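Local coordinates for protein crustacyanin (PDB 1I4U) that binds the carotenoid astaxanthin as a lipocalin subunit of crustacyanin, the pigment complex that gives the lobster carapace its blue colour, at residues His129-Ser137 with Phe154-Phe164. Numbering follows the deposited sequence.
Sequences HSDFSFIFS and FKNINVDTTRF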
loop_
_atom_site.group_PDB
_atom_site.type_symbol
_atom_site.label_atom_id
_atom_site.label_comp_id
_atom_site.label_asym_id
_atom_site.label_seq_id
_atom_site.Cartn_x
_atom_site.Cartn_y
_atom_site.Cartn_z
ATOM N N HIS A 129 11.311 5.061 7.923
ATOM C CA HIS A 129 9.913 5.145 7.510
ATOM C C HIS A 129 9.804 6.066 6.318
ATOM O O HIS A 129 10.736 6.811 6.041
ATOM C CB HIS A 129 9.047 5.689 8.646
ATOM C CG HIS A 129 9.373 7.075 9.105
ATOM N ND1 HIS A 129 10.483 7.305 9.921
ATOM C CD2 HIS A 129 8.804 8.302 8.936
ATOM C CE1 HIS A 129 10.537 8.604 10.186
ATOM N NE2 HIS A 129 9.520 9.254 9.598
ATOM N N SER A 130 8.686 6.003 5.653
ATOM C CA SER A 130 8.361 6.967 4.646
ATOM C C SER A 130 7.032 7.592 5.037
ATOM O O SER A 130 6.085 6.924 5.381
ATOM C CB SER A 130 8.224 6.415 3.242
ATOM O OG SER A 130 9.502 6.256 2.605
ATOM N N ASP A 131 7.001 8.906 4.951
ATOM C CA ASP A 131 5.703 9.567 5.141
ATOM C C ASP A 131 5.441 10.556 4.011
ATOM O O ASP A 131 6.287 10.958 3.235
ATOM C CB ASP A 131 5.605 10.209 6.485
ATOM C CG ASP A 131 6.642 11.242 6.835
ATOM O OD1 ASP A 131 7.232 11.790 5.900
ATOM O OD2 ASP A 131 6.820 11.404 8.047
ATOM N N PHE A 132 4.150 10.808 3.915
ATOM C CA PHE A 132 3.532 11.495 2.793
ATOM C C PHE A 132 2.477 12.430 3.397
ATOM O O PHE A 132 1.560 11.953 4.051
ATOM C CB PHE A 132 2.904 10.525 1.758
ATOM C CG PHE A 132 3.981 9.564 1.259
ATOM C CD1 PHE A 132 4.931 9.987 0.363
ATOM C CD2 PHE A 132 4.079 8.293 1.748
ATOM C CE1 PHE A 132 5.969 9.131 -0.014
ATOM C CE2 PHE A 132 5.084 7.403 1.383
ATOM C CZ PHE A 132 6.055 7.863 0.510
ATOM N N SER A 133 2.640 13.727 3.183
ATOM C CA SER A 133 1.801 14.732 3.765
ATOM C C SER A 133 1.196 15.588 2.642
ATOM O O SER A 133 1.772 15.761 1.572
ATOM C CB SER A 133 2.567 15.599 4.750
ATOM O OG SER A 133 3.113 14.836 5.804
ATOM N N PHE A 134 0.022 16.107 2.962
ATOM C CA PHE A 134 -0.796 16.867 2.014
ATOM C C PHE A 134 -1.506 17.993 2.730
ATOM O O PHE A 134 -1.957 17.811 3.832
ATOM C CB PHE A 134 -1.854 16.004 1.352
ATOM C CG PHE A 134 -1.396 14.669 0.791
ATOM C CD1 PHE A 134 -1.205 13.594 1.633
ATOM C CD2 PHE A 134 -1.138 14.510 -0.565
ATOM C CE1 PHE A 134 -0.772 12.391 1.123
ATOM C CE2 PHE A 134 -0.728 13.282 -1.067
ATOM C CZ PHE A 134 -0.531 12.235 -0.212
ATOM N N ILE A 135 -1.641 19.119 2.031
ATOM C CA ILE A 135 -2.492 20.219 2.443
ATOM C C ILE A 135 -3.589 20.306 1.399
ATOM O O ILE A 135 -3.271 20.485 0.205
ATOM C CB ILE A 135 -1.727 21.542 2.606
ATOM C CG1 ILE A 135 -0.644 21.417 3.688
ATOM C CG2 ILE A 135 -2.610 22.731 2.934
ATOM C CD1 ILE A 135 0.350 22.581 3.709
ATOM N N PHE A 136 -4.821 20.149 1.832
ATOM C CA PHE A 136 -6.000 20.293 0.984
ATOM C C PHE A 136 -6.760 21.611 1.289
ATOM O O PHE A 136 -6.751 22.066 2.437
ATOM C CB PHE A 136 -6.962 19.158 1.246
ATOM C CG PHE A 136 -6.769 17.809 0.614
ATOM C CD1 PHE A 136 -5.584 17.432 -0.016
ATOM C CD2 PHE A 136 -7.824 16.872 0.644
ATOM C CE1 PHE A 136 -5.444 16.209 -0.650
ATOM C CE2 PHE A 136 -7.705 15.637 -0.007
ATOM C CZ PHE A 136 -6.514 15.321 -0.626
ATOM N N SER A 137 -7.351 22.165 0.253
ATOM C CA SER A 137 -8.129 23.387 0.327
ATOM C C SER A 137 -9.490 23.189 -0.319
ATOM O O SER A 137 -9.629 22.437 -1.265
ATOM C CB SER A 137 -7.387 24.517 -0.360
ATOM O OG SER A 137 -8.144 25.733 -0.294
ATOM N N PHE A 154 1.927 19.609 11.291
ATOM C CA PHE A 154 2.986 18.710 10.852
ATOM C C PHE A 154 4.249 18.859 11.690
ATOM O O PHE A 154 4.900 17.835 11.966
ATOM C CB PHE A 154 3.229 18.976 9.371
ATOM C CG PHE A 154 2.121 18.459 8.448
ATOM C CD1 PHE A 154 1.928 17.104 8.349
ATOM C CD2 PHE A 154 1.303 19.284 7.729
ATOM C CE1 PHE A 154 0.952 16.594 7.517
ATOM C CE2 PHE A 154 0.331 18.798 6.903
ATOM C CZ PHE A 154 0.078 17.453 6.837
ATOM N N LYS A 155 4.576 20.079 12.081
ATOM C CA LYS A 155 5.735 20.262 12.971
ATOM C C LYS A 155 5.526 19.528 14.270
ATOM O O LYS A 155 6.464 18.964 14.855
ATOM C CB LYS A 155 5.966 21.738 13.214
ATOM C CG LYS A 155 6.691 22.482 12.097
ATOM C CD LYS A 155 6.608 23.949 12.360
ATOM C CE LYS A 155 7.672 24.908 11.969
ATOM N NZ LYS A 155 8.567 24.489 10.879
ATOM N N ASN A 156 4.291 19.504 14.720
ATOM C CA ASN A 156 3.968 18.840 15.979
ATOM C C ASN A 156 4.229 17.337 15.942
ATOM O O ASN A 156 4.391 16.721 17.008
ATOM C CB ASN A 156 2.511 19.105 16.360
ATOM C CG ASN A 156 2.042 18.542 17.671
ATOM O OD1 ASN A 156 2.397 18.972 18.775
ATOM N ND2 ASN A 156 1.165 17.555 17.649
ATOM N N ILE A 157 4.276 16.736 14.756
ATOM C CA ILE A 157 4.576 15.306 14.629
ATOM C C ILE A 157 5.923 15.094 13.945
ATOM O O ILE A 157 6.271 14.072 13.374
ATOM C CB ILE A 157 3.427 14.538 13.944
ATOM C CG1 ILE A 157 3.065 14.992 12.529
ATOM C CG2 ILE A 157 2.200 14.603 14.836
ATOM C CD1 ILE A 157 2.404 13.921 11.681
ATOM N N ASN A 158 6.737 16.150 14.087
ATOM C CA ASN A 158 8.099 16.045 13.628
ATOM C C ASN A 158 8.317 15.772 12.156
ATOM O O ASN A 158 9.286 15.148 11.724
ATOM C CB ASN A 158 8.780 14.939 14.476
ATOM C CG ASN A 158 9.875 15.693 15.222
ATOM O OD1 ASN A 158 9.522 16.711 15.815
ATOM N ND2 ASN A 158 11.083 15.165 15.094
ATOM N N VAL A 159 7.392 16.322 11.374
ATOM C CA VAL A 159 7.519 16.390 9.928
ATOM C C VAL A 159 8.200 17.690 9.493
ATOM O O VAL A 159 7.719 18.725 9.954
ATOM C CB VAL A 159 6.151 16.194 9.246
ATOM C CG1 VAL A 159 6.184 16.523 7.748
ATOM C CG2 VAL A 159 5.705 14.743 9.434
ATOM N N ASP A 160 9.254 17.627 8.660
ATOM C CA ASP A 160 10.009 18.765 8.133
ATOM C C ASP A 160 9.155 19.458 7.101
ATOM O O ASP A 160 9.082 19.062 5.924
ATOM C CB ASP A 160 11.361 18.343 7.514
ATOM C CG ASP A 160 12.206 19.544 7.125
ATOM O OD1 ASP A 160 11.667 20.677 7.121
ATOM O OD2 ASP A 160 13.422 19.388 6.818
ATOM N N THR A 161 8.498 20.528 7.534
ATOM C CA THR A 161 7.606 21.192 6.561
ATOM C C THR A 161 8.274 21.873 5.383
ATOM O O THR A 161 7.609 22.258 4.403
ATOM C CB THR A 161 6.707 22.202 7.283
ATOM O OG1 THR A 161 7.529 23.153 7.949
ATOM C CG2 THR A 161 5.893 21.435 8.300
ATOM N N THR A 162 9.598 21.998 5.423
ATOM C CA THR A 162 10.280 22.447 4.211
ATOM C C THR A 162 10.183 21.441 3.059
ATOM O O THR A 162 10.517 21.716 1.899
ATOM C CB THR A 162 11.769 22.748 4.512
ATOM O OG1 THR A 162 12.464 21.507 4.776
ATOM C CG2 THR A 162 11.899 23.675 5.717
ATOM N N ARG A 163 9.689 20.232 3.313
ATOM C CA ARG A 163 9.428 19.222 2.332
ATOM C C ARG A 163 8.215 19.508 1.444
ATOM O O ARG A 163 8.051 18.934 0.387
ATOM C CB ARG A 163 9.280 17.860 3.034
ATOM C CG ARG A 163 10.623 17.312 3.543
ATOM C CD ARG A 163 10.422 16.132 4.476
ATOM N NE ARG A 163 9.774 15.014 3.740
ATOM C CZ ARG A 163 9.163 14.003 4.335
ATOM N NH1 ARG A 163 9.070 13.875 5.645
ATOM N NH2 ARG A 163 8.605 13.097 3.560
ATOM N N PHE A 164 7.353 20.441 1.849
ATOM C CA PHE A 164 6.162 20.701 1.011
ATOM C C PHE A 164 6.502 21.442 -0.269
ATOM O O PHE A 164 7.300 22.367 -0.259
ATOM C CB PHE A 164 5.137 21.551 1.768
ATOM C CG PHE A 164 4.301 20.710 2.692
ATOM C CD1 PHE A 164 3.227 19.997 2.196
ATOM C CD2 PHE A 164 4.609 20.597 4.026
ATOM C CE1 PHE A 164 2.457 19.209 3.010
ATOM C CE2 PHE A 164 3.833 19.829 4.875
ATOM C CZ PHE A 164 2.773 19.109 4.329
HETATM O O HOH W 1 6.910 12.730 1.175
#
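Asp131 and Arg163 form a salt bridge in which two guanidinium nitrogens converge on a single carboxylate oxygen. NH1 of Arg163 donates to the syn lone pair of Asp131 OD1 at 2.8 Å, while NH2 of Arg163 meets OD1 nearly end-on at 3.0 Å. Carboxylate and guanidinium lie almost coplanar, 14° apart, and the arginine chain reaches this position through a bend at chi3 (63°). NH2 also makes a weak bond to the backbone O of Asp131, and a water that donates to this O accepts, weakly, from NH2. The second carboxylate oxygen, OD2, accepts from Tyr119 OH on strand 115-123.

Van der Waals contacts continue along the same side of the strand. Ser133 touches two aromatic rings, its CB 3.5 Å from Phe164 CZ and its OG 3.3 Å from Phe154 CE1. Phe164 CZ in turn lies over one face of the Phe154 ring. With CG1 beside the backbone N (chi1 -61°), Ile135 sets CD1 over a face of Phe164, a CH-pi contact 4.2 Å from the ring centroid.

The contact joins a lipocalin barrel strand to the end of helix 144-156 and the following loop. An asparagine in place of Asp131 would probably leave Arg163 without its countercharge and weaken the guanidinium's hold on the strand. With both oxygens engaged, the buried carboxylate probably stays charged, tying the segment after the helix to the barrel wall.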